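Local coordinates for protein pyruvate kinase 1 (Trypanosoma brucei brucei, PDB 4KCT) that catalyses transfer of a phosphoryl group from phosphoenolpyruvate to ADP, giving pyruvate and ATP, and also has an intrinsic decarboxylase activity, at residues Arg221-Arg224 / Ala225-Glu229; Val268-Ala272 / Glu273-Val277. All blocks are in the same frame, centred on the assembly; numbering follows the deposited sequence.

Contact 1: residues Arg221-Arg224 / Ala225-Glu229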
ATOM      1  N   ARG A 221     -16.910  31.893  16.624  1.00 20.27           N
ATOM      2  CA  ARG A 221     -16.400  32.766  17.682  1.00 24.74           C
ATOM      3  C   ARG A 221     -17.435  33.729  18.254  1.00 23.15           C
ATOM      4  O   ARG A 221     -17.495  33.923  19.472  1.00 22.23           O
ATOM      5  CB  ARG A 221     -15.140  33.531  17.210  1.00 25.51           C
ATOM      6  CG  ARG A 221     -13.912  32.623  17.078  1.00 30.74           C
ATOM      7  CD  ARG A 221     -12.625  33.411  16.862  1.00 32.89           C
ATOM      8  NE  ARG A 221     -12.533  33.948  15.504  1.00 39.12           N
ATOM      9  CZ  ARG A 221     -12.091  33.256  14.449  1.00 40.22           C
ATOM     10  NH1 ARG A 221     -12.033  33.836  13.262  1.00 38.32           N
ATOM     11  NH2 ARG A 221     -11.684  31.987  14.588  1.00 36.57           N
ATOM     12  N   GLU A 222     -18.340  34.209  17.398  1.00 22.62           N
ATOM     13  CA  GLU A 222     -19.448  35.040  17.863  1.00 23.69           C
ATOM     14  C   GLU A 222     -20.456  34.284  18.690  1.00 24.48           C
ATOM     15  O   GLU A 222     -20.938  34.805  19.698  1.00 20.59           O
ATOM     16  CB  GLU A 222     -20.134  35.766  16.702  1.00 25.95           C
ATOM     17  CG  GLU A 222     -19.304  36.937  16.203  1.00 38.43           C
ATOM     18  CD  GLU A 222     -19.630  37.350  14.777  1.00 51.63           C
ATOM     19  OE1 GLU A 222     -20.632  36.855  14.209  1.00 53.75           O
ATOM     20  OE2 GLU A 222     -18.881  38.188  14.226  1.00 60.27           O
ATOM     21  N   VAL A 223     -20.751  33.034  18.308  1.00 18.85           N
ATOM     22  CA  VAL A 223     -21.570  32.183  19.166  1.00 19.94           C
ATOM     23  C   VAL A 223     -20.887  31.938  20.511  1.00 20.61           C
ATOM     24  O   VAL A 223     -21.530  32.003  21.579  1.00 21.93           O
ATOM     25  CB  VAL A 223     -21.915  30.832  18.487  1.00 19.96           C
ATOM     26  CG1 VAL A 223     -22.616  29.889  19.487  1.00 18.61           C
ATOM     27  CG2 VAL A 223     -22.809  31.095  17.274  1.00 18.08           C
ATOM     28  N   ARG A 224     -19.595  31.637  20.456  1.00 20.89           N
ATOM     29  CA  ARG A 224     -18.811  31.350  21.650  1.00 22.70           C
ATOM     30  C   ARG A 224     -18.837  32.583  22.571  1.00 22.45           C
ATOM     31  O   ARG A 224     -19.073  32.451  23.768  1.00 23.37           O
ATOM     32  CB  ARG A 224     -17.363  30.989  21.257  1.00 24.56           C
ATOM     33  CG  ARG A 224     -16.447  30.586  22.405  1.00 29.87           C
ATOM     34  CD  ARG A 224     -16.486  29.090  22.694  1.00 30.57           C
ATOM     35  NE  ARG A 224     -16.027  28.249  21.560  1.00 31.54           N
ATOM     36  CZ  ARG A 224     -16.277  26.938  21.484  1.00 36.06           C
ATOM     37  NH1 ARG A 224     -16.931  26.342  22.503  1.00 30.86           N
ATOM     38  NH2 ARG A 224     -15.909  26.221  20.396  1.00 27.03           N
ATOM     39  N   ALA A 225     -18.765  33.773  21.983  1.00 23.79           N
ATOM     40  CA  ALA A 225     -18.754  35.012  22.782  1.00 24.81           C
ATOM     41  C   ALA A 225     -20.117  35.310  23.411  1.00 25.14           C
ATOM     42  O   ALA A 225     -20.189  35.690  24.570  1.00 23.51           O
ATOM     43  CB  ALA A 225     -18.256  36.198  21.953  1.00 23.62           C
ATOM     44  N   ALA A 226     -21.195  35.020  22.684  1.00 24.02           N
ATOM     45  CA  ALA A 226     -22.544  35.117  23.226  1.00 25.92           C
ATOM     46  C   ALA A 226     -22.799  34.162  24.412  1.00 29.55           C
ATOM     47  O   ALA A 226     -23.594  34.477  25.301  1.00 25.18           O
ATOM     48  CB  ALA A 226     -23.580  34.883  22.123  1.00 27.09           C
ATOM     49  N   LEU A 227     -22.225  32.958  24.361  1.00 23.37           N
ATOM     50  CA  LEU A 227     -22.341  32.012  25.480  1.00 24.91           C
ATOM     51  C   LEU A 227     -21.604  32.555  26.710  1.00 28.60           C
ATOM     52  O   LEU A 227     -21.955  32.248  27.848  1.00 26.73           O
ATOM     53  CB  LEU A 227     -21.757  30.644  25.097  1.00 21.14           C
ATOM     54  CG  LEU A 227     -22.577  29.894  24.054  1.00 22.60           C
ATOM     55  CD1 LEU A 227     -21.800  28.675  23.570  1.00 24.68           C
ATOM     56  CD2 LEU A 227     -23.899  29.483  24.663  1.00 22.82           C
ATOM     57  N   GLY A 228     -20.531  33.292  26.467  1.00 27.38           N
ATOM     58  CA  GLY A 228     -19.952  34.127  27.521  1.00 33.20           C
ATOM     59  C   GLY A 228     -19.177  33.288  28.510  1.00 34.16           C
ATOM     60  O   GLY A 228     -18.913  32.095  28.276  1.00 30.15           O
ATOM     61  N   GLU A 229     -18.787  33.900  29.612  1.00 29.26           N
ATOM     62  CA  GLU A 229     -17.965  33.208  30.591  1.00 31.77           C
ATOM     63  C   GLU A 229     -18.686  31.997  31.196  1.00 27.88           C
ATOM     64  O   GLU A 229     -18.094  30.931  31.345  1.00 28.31           O
ATOM     65  CB  GLU A 229     -17.512  34.186  31.699  1.00 40.54           C
ATOM     66  CG  GLU A 229     -16.796  33.514  32.852  1.00 46.48           C
ATOM     67  CD  GLU A 229     -15.421  33.029  32.460  1.00 64.87           C
ATOM     68  OE1 GLU A 229     -14.870  33.556  31.465  1.00 70.43           O
ATOM     69  OE2 GLU A 229     -14.897  32.110  33.134  1.00 72.41           O
TER
HETATM   70  O   HOH W   1     -18.216  30.842  25.913  1.00 29.52           O

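Contact 2: residues Val268-Ala272 / Glu273-Val277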
ATOM      1  N   VAL A 268     -31.028  22.215  -0.051  1.00 19.28           N
ATOM      2  CA  VAL A 268     -31.729  23.322  -0.691  1.00 21.20           C
ATOM      3  C   VAL A 268     -30.723  24.352  -1.210  1.00 20.33           C
ATOM      4  O   VAL A 268     -30.847  24.850  -2.338  1.00 22.11           O
ATOM      5  CB  VAL A 268     -32.701  23.999   0.310  1.00 22.98           C
ATOM      6  CG1 VAL A 268     -33.177  25.353  -0.212  1.00 23.59           C
ATOM      7  CG2 VAL A 268     -33.871  23.070   0.629  1.00 24.12           C
ATOM      8  N   GLU A 269     -29.661  24.581  -0.440  1.00 19.37           N
ATOM      9  CA  GLU A 269     -28.648  25.577  -0.809  1.00 19.66           C
ATOM     10  C   GLU A 269     -27.711  25.098  -1.947  1.00 23.31           C
ATOM     11  O   GLU A 269     -27.225  25.899  -2.720  1.00 23.15           O
ATOM     12  CB  GLU A 269     -27.823  25.969   0.417  1.00 19.08           C
ATOM     13  CG  GLU A 269     -28.604  26.761   1.458  1.00 19.40           C
ATOM     14  CD  GLU A 269     -28.591  28.263   1.171  1.00 21.64           C
ATOM     15  OE1 GLU A 269     -29.445  28.977   1.722  1.00 25.82           O
ATOM     16  OE2 GLU A 269     -27.728  28.723   0.382  1.00 24.80           O
ATOM     17  N   ILE A 270     -27.338  23.819  -1.934  1.00 18.80           N
ATOM     18  CA  ILE A 270     -26.512  23.278  -2.986  1.00 20.11           C
ATOM     19  C   ILE A 270     -27.325  22.193  -3.670  1.00 18.99           C
ATOM     20  O   ILE A 270     -28.307  21.715  -3.103  1.00 20.71           O
ATOM     21  CB  ILE A 270     -25.171  22.711  -2.434  1.00 18.76           C
ATOM     22  CG1 ILE A 270     -25.370  21.359  -1.747  1.00 17.06           C
ATOM     23  CG2 ILE A 270     -24.506  23.708  -1.481  1.00 19.57           C
ATOM     24  CD1 ILE A 270     -24.065  20.745  -1.245  1.00 16.27           C
ATOM     25  N   PRO A 271     -26.959  21.823  -4.901  1.00 20.26           N
ATOM     26  CA  PRO A 271     -27.740  20.778  -5.582  1.00 19.92           C
ATOM     27  C   PRO A 271     -27.875  19.511  -4.708  1.00 20.04           C
ATOM     28  O   PRO A 271     -26.904  19.082  -4.090  1.00 19.42           O
ATOM     29  CB  PRO A 271     -26.894  20.474  -6.822  1.00 18.51           C
ATOM     30  CG  PRO A 271     -26.180  21.776  -7.106  1.00 20.33           C
ATOM     31  CD  PRO A 271     -25.819  22.287  -5.732  1.00 20.75           C
ATOM     32  N   ALA A 272     -29.056  18.898  -4.709  1.00 18.92           N
ATOM     33  CA  ALA A 272     -29.332  17.781  -3.796  1.00 20.36           C
ATOM     34  C   ALA A 272     -28.311  16.646  -3.983  1.00 18.99           C
ATOM     35  O   ALA A 272     -27.801  16.093  -3.000  1.00 18.62           O
ATOM     36  CB  ALA A 272     -30.760  17.260  -3.998  1.00 25.21           C
ATOM     37  N   GLU A 273     -27.914  16.415  -5.234  1.00 18.71           N
ATOM     38  CA  GLU A 273     -26.960  15.370  -5.556  1.00 22.70           C
ATOM     39  C   GLU A 273     -25.531  15.653  -5.047  1.00 22.32           C
ATOM     40  O   GLU A 273     -24.785  14.726  -4.760  1.00 28.05           O
ATOM     41  CB  GLU A 273     -26.974  15.081  -7.069  1.00 25.10           C
ATOM     42  CG  GLU A 273     -26.453  16.238  -7.942  1.00 24.92           C
ATOM     43  CD  GLU A 273     -27.548  17.180  -8.426  1.00 30.57           C
ATOM     44  OE1 GLU A 273     -28.593  17.316  -7.744  1.00 26.79           O
ATOM     45  OE2 GLU A 273     -27.301  17.908  -9.417  1.00 33.60           O
ATOM     46  N   LYS A 274     -25.208  16.920  -4.794  1.00 17.89           N
ATOM     47  CA  LYS A 274     -23.898  17.266  -4.236  1.00 18.41           C
ATOM     48  C   LYS A 274     -23.818  17.105  -2.721  1.00 18.75           C
ATOM     49  O   LYS A 274     -22.736  17.142  -2.147  1.00 18.18           O
ATOM     50  CB  LYS A 274     -23.477  18.675  -4.624  1.00 21.10           C
ATOM     51  CG  LYS A 274     -23.039  18.734  -6.082  1.00 25.51           C
ATOM     52  CD  LYS A 274     -22.489  20.086  -6.468  1.00 30.25           C
ATOM     53  CE  LYS A 274     -22.183  20.142  -7.968  1.00 31.58           C
ATOM     54  NZ  LYS A 274     -21.070  19.218  -8.351  1.00 30.25           N
ATOM     55  N   VAL A 275     -24.959  16.947  -2.074  1.00 16.66           N
ATOM     56  CA  VAL A 275     -24.960  16.706  -0.615  1.00 17.10           C
ATOM     57  C   VAL A 275     -24.148  15.455  -0.230  1.00 16.72           C
ATOM     58  O   VAL A 275     -23.438  15.466   0.768  1.00 16.12           O
ATOM     59  CB  VAL A 275     -26.386  16.616  -0.034  1.00 17.19           C
ATOM     60  CG1 VAL A 275     -26.331  16.253   1.461  1.00 17.33           C
ATOM     61  CG2 VAL A 275     -27.096  17.952  -0.217  1.00 14.59           C
ATOM     62  N   CYS A 276     -24.206  14.410  -1.045  1.00 17.73           N
ATOM     63  CA  CYS A 276     -23.417  13.207  -0.759  0.56 19.36           C
ATOM     64  C   CYS A 276     -21.926  13.478  -0.735  1.00 20.15           C
ATOM     65  O   CYS A 276     -21.192  12.892   0.080  1.00 18.00           O
ATOM     66  CB  CYS A 276     -23.742  12.103  -1.744  0.56 23.23           C
ATOM     67  SG  CYS A 276     -25.516  11.835  -1.896  0.56 31.40           S
ATOM     68  N   VAL A 277     -21.476  14.355  -1.627  1.00 18.23           N
ATOM     69  CA  VAL A 277     -20.077  14.688  -1.734  1.00 17.98           C
ATOM     70  C   VAL A 277     -19.655  15.560  -0.530  1.00 17.87           C
ATOM     71  O   VAL A 277     -18.665  15.268   0.131  1.00 16.39           O
ATOM     72  CB  VAL A 277     -19.810  15.458  -3.042  1.00 19.84           C
ATOM     73  CG1 VAL A 277     -18.353  15.882  -3.131  1.00 20.11           C
ATOM     74  CG2 VAL A 277     -20.231  14.608  -4.259  1.00 21.64           C
TER

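Contact 1: residues Arg221-Arg224 / Ala225-Glu229
A225 takes up the first of four successive i to i+4 bonds in this last stretch of helix 217-227, its N lying 2.8 Å from R221 O. The bond is short but noticeably bent, with an N-H...O angle of 144°, and the methyl of A225 rests against the same carbonyl oxygen. A226 follows in the same way, with its N 3.0 Å from E222 O; its CB lies near the carbonyl oxygens of both E222 and V223. At L227 the side chain joins in. Its N is 3.0 Å from V223 O, and a chi1 of -69°, which turns CG back beside the backbone N, sets CG 3.4 Å from that oxygen. The L227 side chain thus packs against the oxygen that its own N-H binds. Further out, L227 CD1 comes within 4.3 Å of V223 CG1, a loose apolar contact one turn apart.

G228 ends the helix. Its N still reaches back to R224 O at 3.2 Å, but its phi of +76° takes the chain out of helical geometry, a conformation that glycine adopts readily. A water then ties the break together, donating to R224 O at 2.8 Å and to G228 O at 2.8 Å, so that R224 O accepts from both G228 N and the water, which also links it to G228 O beyond the helix end.

Around this terminus the side chains divide by direction. R221 forms a salt bridge with E218 on its own helix, whereas the bent chain of R224 reaches N257 and the carbonyl of A255. A226 and L227 pack on helix 192-204, and V223, R224 and L227 meet I236 of strand 235-240, which places the helix as the connection of a beta-alpha-beta unit between barrel strands 208-211 and 235-240.

Contact 2: residues Val268-Ala272 / Glu273-Val277
K274 lies along the ring of P271, the two side chains side by side and pointing the same way. From its base outward, K274 CB sits 3.5 Å from P271 O and also meets the end of I270. With chi1 at -75°, CG is directed away from the carbonyl carbon, and the nearly straight chain beyond it carries CD past the proline, 4.1 Å from P271 CD and equally near P271 CG. The chain bends at its last torsion, and NZ leaves the two segments to form a salt bridge with E353 of the second subunit.

The backbone beneath makes a tight turn. K274 N is 2.8 Å from P271 O, and V275 N is 3.1 Å from A272 O; both are i to i+3 bonds, and in each the donor stands well above the plane of the carbonyl. This turn joins the short helix 263-269, which opens with residues of the pyruvate pocket, R263, G264 and D265, to helix 275-289 on the outside of the TIM barrel.

On the buried side, I270 and V275 cross at about a right angle, with I270 CG1 4.1 Å from V275 CG2. Beyond that meeting, I270 CD1 comes to 3.9 Å from the carbonyl carbon of K274. E273 takes a different course: its chi1 of 67° and a sharp bend at the next torsion fold the carboxylate back to the edge of the proline ring at CB, each oxygen 3.7 Å from P271 CB, while OE2 has a long, weak ion pair with R349 of the second subunit.

In the fold
Contacts 1 and 2 follow one another along the chain, and both belong to the eight-stranded TIM barrel. Their centres are 30 Å apart and their nearest atoms about 17 Å, so they do not touch. Residues 221-229 close the helix between strands 208-211 and 235-240. Residues 268-277 come later, between strands 258-262 and 293-296, where the connection consists of two helices. Contact 1 meets no other protein chain of the assembly, whereas contact 2 packs against the second subunit. The side chain of V275 is about 9 Å from the bound pyruvate. One barrel thus pairs a plain helix terminus with a turn that follows a helix opening at the pyruvate pocket and itself packs on a second subunit.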